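Local structure of cysteine-rich repeat secretory protein 2 (Arabidopsis thaliana, 6GRE) at residues Val115-Met129 against Asp191-Lys204. The protein modulates cell-to-cell trafficking, negatively regulating plasmodesmal permeability through callose deposition during salicylic acid-triggered immune responses. Residues are numbered along the deposited sequence; the frame is centred on the assembly and turned at random. Where two conformers were deposited one is given.
With EDO (1,2-ethanediol), chain J; EDO (1,2-ethanediol), chain G.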
ATOM      1  N   VAL A 115      -0.749   1.968  13.903  1.00 17.94           N
ATOM      2  CA  VAL A 115      -0.295   3.332  14.011  1.00 18.21           C
ATOM      3  C   VAL A 115      -0.796   4.104  12.788  1.00 17.99           C
ATOM      4  O   VAL A 115      -0.395   3.825  11.651  1.00 19.15           O
ATOM      5  CB  VAL A 115       1.236   3.423  14.140  1.00 18.62           C
ATOM      6  CG1 VAL A 115       1.708   4.858  14.263  1.00 21.19           C
ATOM      7  CG2 VAL A 115       1.716   2.588  15.330  1.00 20.95           C
ATOM      8  N   GLN A 116      -1.655   5.071  13.021  1.00 17.71           N
ATOM      9  CA  GLN A 116      -2.173   5.924  11.946  1.00 17.56           C
ATOM     10  C   GLN A 116      -1.018   6.708  11.323  1.00 18.04           C
ATOM     11  O   GLN A 116      -0.093   7.160  12.023  1.00 17.76           O
ATOM     12  CB  GLN A 116      -3.232   6.898  12.475  1.00 17.61           C
ATOM     13  CG  GLN A 116      -3.856   7.809  11.436  1.00 17.80           C
ATOM     14  CD  GLN A 116      -4.508   7.063  10.296  1.00 17.89           C
ATOM     15  OE1 GLN A 116      -3.844   6.590   9.373  1.00 17.41           O
ATOM     16  NE2 GLN A 116      -5.823   7.000  10.343  1.00 18.74           N
ATOM     17  N   ASP A 117      -1.078   6.919   9.998  1.00 15.92           N
ATOM     18  CA  ASP A 117      -0.116   7.798   9.355  1.00 17.47           C
ATOM     19  C   ASP A 117      -0.705   8.216   8.020  1.00 15.84           C
ATOM     20  O   ASP A 117      -0.809   7.402   7.103  1.00 15.50           O
ATOM     21  CB  ASP A 117       1.225   7.102   9.176  1.00 18.01           C
ATOM     22  CG  ASP A 117       2.318   8.018   8.705  1.00 18.90           C
ATOM     23  OD1 ASP A 117       2.014   9.147   8.276  1.00 18.52           O
ATOM     24  OD2 ASP A 117       3.474   7.561   8.768  1.00 21.02           O
ATOM     25  N   LYS A 118      -1.157   9.462   7.994  1.00 16.25           N
ATOM     26  CA  LYS A 118      -1.850  10.050   6.860  1.00 16.89           C
ATOM     27  C   LYS A 118      -0.894  10.900   6.023  1.00 16.59           C
ATOM     28  O   LYS A 118      -1.351  11.648   5.159  1.00 16.62           O
ATOM     29  CB  LYS A 118      -3.044  10.866   7.367  1.00 18.85           C
ATOM     30  CG  LYS A 118      -4.088  10.015   8.067  1.00 19.91           C
ATOM     31  CD  LYS A 118      -5.347  10.748   8.399  1.00 22.20           C
ATOM     32  CE  LYS A 118      -5.126  11.845   9.412  1.00 25.46           C
ATOM     33  NZ  LYS A 118      -6.366  12.634   9.603  1.00 29.09           N
ATOM     34  N   THR A 119       0.405  10.851   6.318  1.00 15.80           N
ATOM     35  CA  THR A 119       1.360  11.703   5.597  1.00 17.78           C
ATOM     36  C   THR A 119       1.390  11.313   4.116  1.00 16.59           C
ATOM     37  O   THR A 119       1.335  10.135   3.747  1.00 16.46           O
ATOM     38  CB  THR A 119       2.773  11.673   6.189  1.00 19.59           C
ATOM     39  OG1 THR A 119       3.325  10.379   6.148  1.00 21.76           O
ATOM     40  CG2 THR A 119       2.812  12.146   7.621  1.00 21.89           C
ATOM     41  N   LEU A 120       1.545  12.339   3.267  1.00 17.58           N
ATOM     42  CA  LEU A 120       1.636  12.124   1.848  0.60 15.66           C
ATOM     43  C   LEU A 120       2.969  11.492   1.460  1.00 17.10           C
ATOM     44  O   LEU A 120       4.042  11.920   1.931  1.00 18.22           O
ATOM     45  CB  LEU A 120       1.493  13.461   1.132  0.60 15.12           C
ATOM     46  CG  LEU A 120       1.638  13.338  -0.380  0.60 14.91           C
ATOM     47  CD1 LEU A 120       0.396  12.677  -0.964  0.60 13.63           C
ATOM     48  CD2 LEU A 120       1.873  14.694  -1.009  0.60 15.61           C
ATOM     49  N   ILE A 121       2.903  10.450   0.619  1.00 14.30           N
ATOM     50  CA  ILE A 121       4.045   9.940  -0.067  1.00 15.11           C
ATOM     51  C   ILE A 121       4.052  10.459  -1.502  1.00 15.92           C
ATOM     52  O   ILE A 121       5.001  11.121  -1.914  1.00 16.64           O
ATOM     53  CB  ILE A 121       4.137   8.416   0.009  1.00 16.14           C
ATOM     54  CG1 ILE A 121       4.234   7.978   1.471  1.00 17.99           C
ATOM     55  CG2 ILE A 121       5.293   7.912  -0.840  1.00 16.10           C
ATOM     56  CD1 ILE A 121       4.207   6.500   1.685  1.00 18.37           C
ATOM     57  N   LEU A 122       3.014  10.168  -2.286  1.00 14.51           N
ATOM     58  CA  LEU A 122       3.061  10.428  -3.721  1.00 14.75           C
ATOM     59  C   LEU A 122       1.652  10.720  -4.226  1.00 15.85           C
ATOM     60  O   LEU A 122       0.719   9.976  -3.968  1.00 15.72           O
ATOM     61  CB  LEU A 122       3.601   9.191  -4.434  1.00 16.77           C
ATOM     62  CG  LEU A 122       3.477   9.184  -5.960  1.00 16.58           C
ATOM     63  CD1 LEU A 122       4.349  10.259  -6.576  1.00 18.22           C
ATOM     64  CD2 LEU A 122       3.887   7.844  -6.532  1.00 16.78           C
ATOM     65  N   ASN A 123       1.491  11.807  -4.964  1.00 14.56           N
ATOM     66  CA  ASN A 123       0.253  12.173  -5.623  1.00 15.24           C
ATOM     67  C   ASN A 123       0.599  12.591  -7.048  1.00 14.61           C
ATOM     68  O   ASN A 123       1.376  13.525  -7.249  1.00 15.13           O
ATOM     69  CB  ASN A 123      -0.447  13.284  -4.846  1.00 16.16           C
ATOM     70  CG  ASN A 123      -1.664  13.922  -5.470  1.00 17.04           C
ATOM     71  OD1 ASN A 123      -1.993  15.036  -5.086  1.00 22.32           O
ATOM     72  ND2 ASN A 123      -2.323  13.266  -6.400  1.00 17.45           N
ATOM     73  N   LYS A 124       0.035  11.905  -8.037  1.00 14.36           N
ATOM     74  CA  LYS A 124       0.194  12.324  -9.423  1.00 15.05           C
ATOM     75  C   LYS A 124      -1.184  12.376 -10.059  1.00 15.26           C
ATOM     76  O   LYS A 124      -2.040  11.522  -9.790  1.00 16.00           O
ATOM     77  CB  LYS A 124       1.077  11.367 -10.225  1.00 16.65           C
ATOM     78  CG  LYS A 124       1.353  11.813 -11.654  1.00 20.01           C
ATOM     79  CD  LYS A 124       2.526  11.183 -12.311  1.00 21.16           C
ATOM     80  CE  LYS A 124       2.825  11.898 -13.613  1.00 24.87           C
ATOM     81  NZ  LYS A 124       3.769  11.108 -14.438  1.00 27.95           N
ATOM     82  N   CYS A 125      -1.451  13.418 -10.836  1.00 13.83           N
ATOM     83  CA  CYS A 125      -2.681  13.588 -11.600  1.00 15.63           C
ATOM     84  C   CYS A 125      -2.424  13.415 -13.092  1.00 17.29           C
ATOM     85  O   CYS A 125      -1.357  13.784 -13.606  1.00 18.46           O
ATOM     86  CB  CYS A 125      -3.284  14.963 -11.428  1.00 16.42           C
ATOM     87  SG  CYS A 125      -3.710  15.387  -9.719  1.00 17.99           S
ATOM     88  N   GLY A 126      -3.427  12.911 -13.803  1.00 16.91           N
ATOM     89  CA  GLY A 126      -3.383  12.865 -15.271  1.00 18.21           C
ATOM     90  C   GLY A 126      -3.635  14.235 -15.863  1.00 19.32           C
ATOM     91  O   GLY A 126      -3.804  15.233 -15.155  1.00 18.57           O
ATOM     92  N   GLN A 127      -3.708  14.294 -17.206  1.00 22.77           N
ATOM     93  CA  GLN A 127      -3.992  15.559 -17.904  1.00 24.38           C
ATOM     94  C   GLN A 127      -5.484  15.864 -17.817  1.00 23.71           C
ATOM     95  O   GLN A 127      -6.295  14.960 -17.578  1.00 21.01           O
ATOM     96  CB  GLN A 127      -3.424  15.539 -19.325  1.00 28.41           C
ATOM     97  CG  GLN A 127      -3.837  14.353 -20.179  1.00 29.85           C
ATOM     98  CD  GLN A 127      -2.987  14.287 -21.427  1.00 32.56           C
ATOM     99  OE1 GLN A 127      -3.111  15.111 -22.328  1.00 34.74           O
ATOM    100  NE2 GLN A 127      -2.092  13.322 -21.478  1.00 29.93           N
ATOM    101  N   PRO A 128      -5.928  17.140 -17.973  1.00 24.14           N
ATOM    102  CA  PRO A 128      -7.337  17.498 -17.786  1.00 26.09           C
ATOM    103  C   PRO A 128      -8.278  16.769 -18.753  1.00 29.07           C
ATOM    104  O   PRO A 128      -7.889  16.522 -19.882  1.00 27.24           O
ATOM    105  CB  PRO A 128      -7.444  18.998 -18.106  1.00 27.51           C
ATOM    106  CG  PRO A 128      -6.036  19.508 -17.995  1.00 26.86           C
ATOM    107  CD  PRO A 128      -5.106  18.338 -18.233  1.00 23.69           C
ATOM    108  N   MET A 129      -9.498  16.468 -18.286  1.00 31.43           N
ATOM    109  CA  MET A 129     -10.587  15.970 -19.153  1.00 35.63           C
ATOM    110  C   MET A 129     -11.002  17.099 -20.106  1.00 39.37           C
ATOM    111  O   MET A 129     -10.776  18.280 -19.795  1.00 40.94           O
ATOM    112  CB  MET A 129     -11.792  15.488 -18.334  1.00 39.51           C
ATOM    113  CG  MET A 129     -11.612  14.060 -17.817  1.00 42.98           C
ATOM    114  SD  MET A 129     -12.946  13.434 -16.737  1.00 43.65           S
ATOM    115  CE  MET A 129     -12.503  14.161 -15.160  1.00 43.83           C
ATOM    116  N   ASP A 191      -7.500  17.699  -6.185  1.00 16.68           N
ATOM    117  CA  ASP A 191      -6.373  17.949  -7.065  1.00 17.91           C
ATOM    118  C   ASP A 191      -6.493  17.277  -8.426  1.00 17.57           C
ATOM    119  O   ASP A 191      -6.026  17.884  -9.406  1.00 19.12           O
ATOM    120  CB  ASP A 191      -5.064  17.604  -6.388  1.00 18.96           C
ATOM    121  CG  ASP A 191      -4.691  18.670  -5.363  1.00 21.07           C
ATOM    122  OD1 ASP A 191      -5.173  19.792  -5.509  1.00 24.75           O
ATOM    123  OD2 ASP A 191      -4.004  18.341  -4.450  1.00 23.41           O
ATOM    124  N   CYS A 192      -7.077  16.072  -8.511  1.00 15.76           N
ATOM    125  CA  CYS A 192      -7.114  15.294  -9.760  1.00 16.02           C
ATOM    126  C   CYS A 192      -8.552  15.100 -10.279  1.00 17.35           C
ATOM    127  O   CYS A 192      -8.710  14.415 -11.264  1.00 17.08           O
ATOM    128  CB  CYS A 192      -6.521  13.897  -9.612  1.00 16.44           C
ATOM    129  SG  CYS A 192      -4.843  13.834  -8.939  1.00 17.55           S
ATOM    130  N   GLY A 193      -9.559  15.701  -9.653  1.00 17.16           N
ATOM    131  CA  GLY A 193     -10.963  15.330  -9.925  1.00 19.66           C
ATOM    132  C   GLY A 193     -11.415  15.695 -11.331  1.00 21.64           C
ATOM    133  O   GLY A 193     -12.373  15.132 -11.819  1.00 22.77           O
ATOM    134  N   MET A 194     -10.720  16.651 -11.954  0.70 22.43           N
ATOM    135  CA  MET A 194     -11.033  17.095 -13.310  0.70 24.08           C
ATOM    136  C   MET A 194     -10.086  16.468 -14.344  0.70 23.48           C
ATOM    137  O   MET A 194     -10.208  16.792 -15.535  0.70 22.17           O
ATOM    138  CB  MET A 194     -10.957  18.624 -13.395  0.70 28.40           C
ATOM    139  CG  MET A 194     -11.894  19.308 -12.420  0.70 32.36           C
ATOM    140  SD  MET A 194     -12.162  21.064 -12.784  0.70 39.93           S
ATOM    141  CE  MET A 194     -13.177  20.946 -14.255  0.70 40.04           C
ATOM    142  N   ALA A 195      -9.188  15.565 -13.907  1.00 20.46           N
ATOM    143  CA  ALA A 195      -8.134  14.975 -14.718  1.00 19.15           C
ATOM    144  C   ALA A 195      -8.539  13.573 -15.205  1.00 19.08           C
ATOM    145  O   ALA A 195      -9.474  12.941 -14.697  1.00 20.20           O
ATOM    146  CB  ALA A 195      -6.851  14.885 -13.921  1.00 18.30           C
ATOM    147  N   GLN A 196      -7.778  13.096 -16.171  1.00 18.95           N
ATOM    148  CA  GLN A 196      -7.880  11.762 -16.712  1.00 19.92           C
ATOM    149  C   GLN A 196      -7.089  10.821 -15.806  1.00 19.43           C
ATOM    150  O   GLN A 196      -6.026  10.283 -16.163  1.00 22.96           O
ATOM    151  CB  GLN A 196      -7.360  11.726 -18.142  1.00 21.90           C
ATOM    152  CG  GLN A 196      -8.111  12.717 -19.002  1.00 25.98           C
ATOM    153  CD  GLN A 196      -7.677  12.620 -20.436  1.00 31.13           C
ATOM    154  OE1 GLN A 196      -7.466  11.523 -20.964  1.00 36.11           O
ATOM    155  NE2 GLN A 196      -7.525  13.779 -21.058  1.00 36.50           N
ATOM    156  N   GLY A 197      -7.632  10.631 -14.618  1.00 18.31           N
ATOM    157  CA  GLY A 197      -7.028   9.730 -13.683  1.00 15.68           C
ATOM    158  C   GLY A 197      -6.115  10.452 -12.714  1.00 14.93           C
ATOM    159  O   GLY A 197      -5.761  11.629 -12.870  1.00 15.18           O
ATOM    160  N   GLY A 198      -5.761   9.716 -11.679  1.00 12.85           N
ATOM    161  CA  GLY A 198      -4.801  10.221 -10.718  1.00 13.74           C
ATOM    162  C   GLY A 198      -4.723   9.296  -9.535  1.00 13.39           C
ATOM    163  O   GLY A 198      -5.513   8.354  -9.386  1.00 13.83           O
ATOM    164  N   TYR A 199      -3.748   9.526  -8.673  1.00 12.49           N
ATOM    165  CA  TYR A 199      -3.554   8.663  -7.533  1.00 13.08           C
ATOM    166  C   TYR A 199      -2.979   9.447  -6.370  1.00 13.06           C
ATOM    167  O   TYR A 199      -2.197  10.383  -6.558  1.00 13.99           O
ATOM    168  CB  TYR A 199      -2.701   7.431  -7.816  1.00 14.89           C
ATOM    169  CG  TYR A 199      -1.419   7.630  -8.586  1.00 15.59           C
ATOM    170  CD1 TYR A 199      -0.260   8.098  -7.977  1.00 16.23           C
ATOM    171  CD2 TYR A 199      -1.343   7.282  -9.924  1.00 17.12           C
ATOM    172  CE1 TYR A 199       0.939   8.192  -8.674  1.00 17.08           C
ATOM    173  CE2 TYR A 199      -0.160   7.396 -10.641  1.00 17.85           C
ATOM    174  CZ  TYR A 199       0.976   7.860 -10.009  1.00 18.88           C
ATOM    175  OH  TYR A 199       2.128   7.969 -10.763  1.00 22.59           O
ATOM    176  N   VAL A 200      -3.373   9.071  -5.157  1.00 12.30           N
ATOM    177  CA  VAL A 200      -2.854   9.617  -3.933  1.00 12.03           C
ATOM    178  C   VAL A 200      -2.441   8.449  -3.059  1.00 12.67           C
ATOM    179  O   VAL A 200      -3.303   7.648  -2.638  1.00 13.08           O
ATOM    180  CB  VAL A 200      -3.897  10.452  -3.172  1.00 12.86           C
ATOM    181  CG1 VAL A 200      -3.409  10.878  -1.808  1.00 12.91           C
ATOM    182  CG2 VAL A 200      -4.334  11.653  -3.968  1.00 13.87           C
ATOM    183  N   TYR A 201      -1.176   8.386  -2.689  1.00 11.81           N
ATOM    184  CA  TYR A 201      -0.625   7.392  -1.793  1.00 12.23           C
ATOM    185  C   TYR A 201      -0.219   8.124  -0.523  1.00 13.50           C
ATOM    186  O   TYR A 201       0.706   8.966  -0.573  1.00 13.24           O
ATOM    187  CB  TYR A 201       0.569   6.665  -2.438  1.00 13.11           C
ATOM    188  CG  TYR A 201       0.173   5.731  -3.549  1.00 11.99           C
ATOM    189  CD1 TYR A 201      -0.244   4.432  -3.278  1.00 12.44           C
ATOM    190  CD2 TYR A 201       0.127   6.159  -4.858  1.00 13.87           C
ATOM    191  CE1 TYR A 201      -0.679   3.579  -4.275  1.00 13.39           C
ATOM    192  CE2 TYR A 201      -0.311   5.324  -5.880  1.00 13.52           C
ATOM    193  CZ  TYR A 201      -0.762   4.055  -5.570  1.00 14.36           C
ATOM    194  OH  TYR A 201      -1.177   3.269  -6.605  1.00 15.88           O
ATOM    195  N   LEU A 202      -0.902   7.801   0.576  1.00 12.57           N
ATOM    196  CA  LEU A 202      -0.504   8.232   1.909  1.00 12.43           C
ATOM    197  C   LEU A 202       0.227   7.082   2.570  1.00 12.60           C
ATOM    198  O   LEU A 202       0.245   5.949   2.106  1.00 13.15           O
ATOM    199  CB  LEU A 202      -1.722   8.646   2.721  1.00 13.21           C
ATOM    200  CG  LEU A 202      -2.634   9.679   2.071  1.00 13.48           C
ATOM    201  CD1 LEU A 202      -3.778  10.038   3.022  1.00 14.63           C
ATOM    202  CD2 LEU A 202      -1.878  10.931   1.613  1.00 14.67           C
ATOM    203  N   SER A 203       0.822   7.351   3.727  1.00 13.66           N
ATOM    204  CA  SER A 203       1.593   6.316   4.328  1.00 14.27           C
ATOM    205  C   SER A 203       0.790   5.022   4.560  1.00 14.10           C
ATOM    206  O   SER A 203       1.277   3.927   4.310  1.00 14.69           O
ATOM    207  CB  SER A 203       2.199   6.817   5.611  1.00 15.60           C
ATOM    208  OG  SER A 203       3.001   5.810   6.187  1.00 17.87           O
ATOM    209  N   LYS A 204      -0.452   5.136   5.074  1.00 12.86           N
ATOM    210  CA  LYS A 204      -1.205   3.962   5.455  1.00 13.34           C
ATOM    211  C   LYS A 204      -2.448   3.743   4.580  1.00 13.22           C
ATOM    212  O   LYS A 204      -3.235   2.882   4.923  1.00 14.42           O
ATOM    213  CB  LYS A 204      -1.584   4.032   6.946  1.00 13.81           C
ATOM    214  CG  LYS A 204      -0.462   3.619   7.896  1.00 14.38           C
ATOM    215  CD  LYS A 204      -0.241   2.124   7.937  1.00 15.38           C
ATOM    216  CE  LYS A 204       0.886   1.655   8.839  1.00 15.75           C
ATOM    217  NZ  LYS A 204       0.435   1.600  10.249  1.00 16.62           N
TER
HETATM  218  C1  EDO J 307      -0.565  14.775 -16.715  1.00 35.03           C
HETATM  219  O1  EDO J 307       0.239  13.909 -15.919  1.00 30.76           O
HETATM  220  C2  EDO J 307      -0.654  16.181 -16.178  1.00 33.47           C
HETATM  221  O2  EDO J 307      -1.178  17.124 -17.125  1.00 39.25           O
HETATM  222  C1  EDO G 304       3.019   7.519 -14.084  1.00 40.31           C
HETATM  223  O1  EDO G 304       1.778   7.200 -13.437  1.00 37.39           O
HETATM  224  C2  EDO G 304       2.761   8.442 -15.267  1.00 39.31           C
HETATM  225  O2  EDO G 304       2.253   7.702 -16.383  1.00 46.37           O
HETATM  226  O   HOH W   1      -1.070  16.860  -3.499  1.00 33.77           O
HETATM  227  O   HOH W   2     -10.888  19.265 -16.813  1.00 42.15           O
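The Tyr199 ring carries the carbonyl O of Lys124 over one face, offset toward its rim, while Leu122 CG and the hydroxyl O1 of an ethanediol lie at its edge. Strand 120-125 is an outer strand of the five-stranded antiparallel sheet in the second Gnk2-homologous (DUF26) domain, paired here with strand 198-202. CG of Tyr199 sits between its backbone N and carbonyl carbon (chi1 46°), which lays the ring alongside the Lys124 side chain, with Lys124 CB 3.5 Å from Tyr199 CZ. The Tyr201 ring meets Leu122 O edge-on, and its hydroxyl forms a hydrogen bond with Arg208. A classic beta bulge shifts the register: Ile121 N and Leu122 N both donate to Tyr201 O. On the opposite face from the tyrosines, Asn123 ND2 reaches Tyr199 O at 2.9 Å from above the carbonyl plane, beside the methyl Val200 CG2, and the disulfide from Cys125 to Cys192 (chi3 -75°) ties the edge strand to helix 174-192. Past the strands, Gln196 NE2 grips Pro128 O at 3.0 Å. At the other end Lys204, which also forms a salt bridge with Asp171, donates from NZ to Val115 O at 2.8 Å, with the donor tilted 21° from the carbonyl plane.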